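Local coordinates for putative uncharacterized protein F9E10.5 (Arabidopsis thaliana, PDB 3AG7) that is required for chloroplast photorelocation movement, acting through chloroplast actin filaments, and is represented here by its auxilin-like J-domain, whose co-chaperone activity that movement needs, at residues K17-K22 and F90-E95. Numbering follows the deposited sequence.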
loop_
_atom_site.group_PDB
_atom_site.type_symbol
_atom_site.label_atom_id
_atom_site.label_comp_id
_atom_site.label_asym_id
_atom_site.label_seq_id
_atom_site.Cartn_x
_atom_site.Cartn_y
_atom_site.Cartn_z
ATOM N N LYS A 17 -4.279 -9.575 7.511
ATOM C CA LYS A 17 -5.698 -9.789 7.260
ATOM C C LYS A 17 -6.054 -9.024 5.990
ATOM O O LYS A 17 -6.697 -9.566 5.101
ATOM C CB LYS A 17 -6.547 -9.349 8.460
ATOM C CG LYS A 17 -8.035 -9.204 8.192
ATOM C CD LYS A 17 -8.745 -8.290 9.224
ATOM C CE LYS A 17 -8.161 -6.851 9.329
ATOM N NZ LYS A 17 -7.751 -6.134 8.045
ATOM N N TRP A 18 -5.516 -7.815 5.862
ATOM C CA TRP A 18 -5.816 -6.997 4.682
ATOM C C TRP A 18 -5.256 -7.594 3.378
ATOM O O TRP A 18 -5.925 -7.588 2.337
ATOM C CB TRP A 18 -5.380 -5.560 4.907
ATOM C CG TRP A 18 -5.532 -4.689 3.656
ATOM C CD1 TRP A 18 -6.669 -4.067 3.221
ATOM C CD2 TRP A 18 -4.508 -4.336 2.746
ATOM N NE1 TRP A 18 -6.423 -3.398 2.055
ATOM C CE2 TRP A 18 -5.096 -3.545 1.739
ATOM C CE3 TRP A 18 -3.144 -4.626 2.670
ATOM C CZ2 TRP A 18 -4.355 -3.019 0.680
ATOM C CZ3 TRP A 18 -2.431 -4.149 1.613
ATOM C CH2 TRP A 18 -3.030 -3.348 0.635
ATOM N N SER A 19 -4.064 -8.157 3.430
ATOM C CA SER A 19 -3.377 -8.516 2.220
ATOM C C SER A 19 -3.737 -9.932 1.787
ATOM O O SER A 19 -3.395 -10.353 0.674
ATOM C CB SER A 19 -1.862 -8.384 2.385
ATOM O OG SER A 19 -1.339 -9.290 3.366
ATOM N N SER A 20 -4.378 -10.670 2.692
ATOM C CA SER A 20 -4.695 -12.093 2.424
ATOM C C SER A 20 -5.453 -12.258 1.123
ATOM O O SER A 20 -6.516 -11.656 0.935
ATOM C CB SER A 20 -5.572 -12.681 3.515
ATOM O OG SER A 20 -5.704 -14.077 3.278
ATOM N N GLY A 21 -4.926 -13.123 0.261
ATOM C CA GLY A 21 -5.559 -13.434 -1.034
ATOM C C GLY A 21 -5.424 -12.297 -2.026
ATOM O O GLY A 21 -6.046 -12.329 -3.099
ATOM N N LYS A 22 -4.603 -11.309 -1.677
ATOM C CA LYS A 22 -4.325 -10.180 -2.582
ATOM C C LYS A 22 -2.879 -10.156 -3.007
ATOM O O LYS A 22 -2.507 -9.440 -3.926
ATOM C CB LYS A 22 -4.632 -8.860 -1.884
ATOM C CG LYS A 22 -6.065 -8.710 -1.429
ATOM C CD LYS A 22 -6.229 -7.326 -0.840
ATOM C CE LYS A 22 -7.625 -7.135 -0.342
ATOM N NZ LYS A 22 -7.682 -5.976 0.594
ATOM N N PHE A 90 4.248 -1.199 1.337
ATOM C CA PHE A 90 5.066 -0.852 0.184
ATOM C C PHE A 90 5.765 -2.089 -0.351
ATOM O O PHE A 90 5.873 -2.246 -1.549
ATOM C CB PHE A 90 6.104 0.204 0.601
ATOM C CG PHE A 90 6.854 0.786 -0.544
ATOM C CD1 PHE A 90 6.195 1.546 -1.507
ATOM C CD2 PHE A 90 8.196 0.553 -0.694
ATOM C CE1 PHE A 90 6.885 2.092 -2.553
ATOM C CE2 PHE A 90 8.893 1.095 -1.794
ATOM C CZ PHE A 90 8.239 1.831 -2.704
ATOM N N GLU A 91 6.285 -2.932 0.542
ATOM C CA GLU A 91 6.838 -4.247 0.104
ATOM C C GLU A 91 5.844 -5.043 -0.742
ATOM O O GLU A 91 6.216 -5.577 -1.803
ATOM C CB GLU A 91 7.267 -5.100 1.296
ATOM C CG GLU A 91 8.471 -4.569 2.018
ATOM C CD GLU A 91 8.868 -5.466 3.199
ATOM O OE1 GLU A 91 8.082 -6.381 3.591
ATOM O OE2 GLU A 91 9.982 -5.259 3.720
ATOM N N LEU A 92 4.580 -5.103 -0.298
ATOM C CA LEU A 92 3.532 -5.837 -1.030
ATOM C C LEU A 92 3.284 -5.200 -2.367
ATOM O O LEU A 92 3.211 -5.897 -3.372
ATOM C CB LEU A 92 2.236 -5.903 -0.228
ATOM C CG LEU A 92 2.300 -6.760 1.040
ATOM C CD1 LEU A 92 1.207 -6.353 2.016
ATOM C CD2 LEU A 92 2.217 -8.253 0.711
ATOM N N LEU A 93 3.218 -3.869 -2.380
ATOM C CA LEU A 93 2.954 -3.125 -3.619
ATOM C C LEU A 93 4.073 -3.374 -4.631
ATOM O O LEU A 93 3.803 -3.652 -5.815
ATOM C CB LEU A 93 2.782 -1.628 -3.331
ATOM C CG LEU A 93 1.428 -1.281 -2.714
ATOM C CD1 LEU A 93 1.332 0.225 -2.483
ATOM C CD2 LEU A 93 0.244 -1.702 -3.594
ATOM N N GLN A 94 5.329 -3.312 -4.178
ATOM C CA GLN A 94 6.443 -3.488 -5.119
ATOM C C GLN A 94 6.440 -4.871 -5.753
ATOM O O GLN A 94 6.783 -5.023 -6.926
ATOM C CB GLN A 94 7.781 -3.245 -4.422
ATOM C CG GLN A 94 8.033 -1.823 -4.091
ATOM C CD GLN A 94 9.477 -1.444 -4.357
ATOM O OE1 GLN A 94 10.348 -1.623 -3.504
ATOM N NE2 GLN A 94 9.740 -0.928 -5.569
ATOM N N GLU A 95 6.145 -5.883 -4.945
ATOM C CA GLU A 95 6.152 -7.285 -5.394
ATOM C C GLU A 95 5.044 -7.406 -6.427
ATOM O O GLU A 95 5.207 -8.081 -7.446
ATOM C CB GLU A 95 5.884 -8.201 -4.172
ATOM C CG GLU A 95 5.634 -9.730 -4.461
ATOM C CD GLU A 95 4.809 -10.581 -3.381
ATOM O OE1 GLU A 95 4.242 -10.108 -2.310
ATOM O OE2 GLU A 95 4.713 -11.810 -3.667
#
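Leu-92 meets Trp-18 and Ser-19 through a single methyl group. Its CD1 comes to 3.7 Å from Ser-19 CB and to 4.3 Å from Trp-18 CZ3, so one branch of the leucine bridges two consecutive residues. Both contacts are apolar. The methyl approaches the indole at its edge, near the ring plane, and does not lie over a face. Leu-92 CB points toward residues 17-22, and chi1 of -68° puts CG beside the backbone N. The backbones stay 8.1 Å apart from Ser-19 CA to Leu-92 CA. Only 109 Å² is buried between the two segments, both sides summed, evidence of a light touch.

In the fold, the contact sets the end of helix 5-19 against the middle of helix 80-100. The latter forms the antiparallel pair of the J-domain with helix 54-68, the HPD motif lying in the connection between them, and sends Leu-93 and Phe-90 onto that partner. Leu-29 of helix 26-30 is touched by both Trp-18 and Leu-93, so the short helix bridges the two.

Lys-22 N donates to Ser-19 O at 2.8 Å, closing the turn that follows the helix. Lys-22 then folds its side chain back: NZ lies 3.2 Å above the Trp-18 ring plane, toward the rim, and donates to Trp-18 O at 3.0 Å, with a C=O...N angle of 145°. Thr-32 bonds both NZ, through OG1, and Trp-18 NE1, through its carbonyl, fixing the indole from its polar side. Ser-19 OG bonds back to Ile-15 O and lies 4.1 Å from Leu-92 CD1, farther than CB.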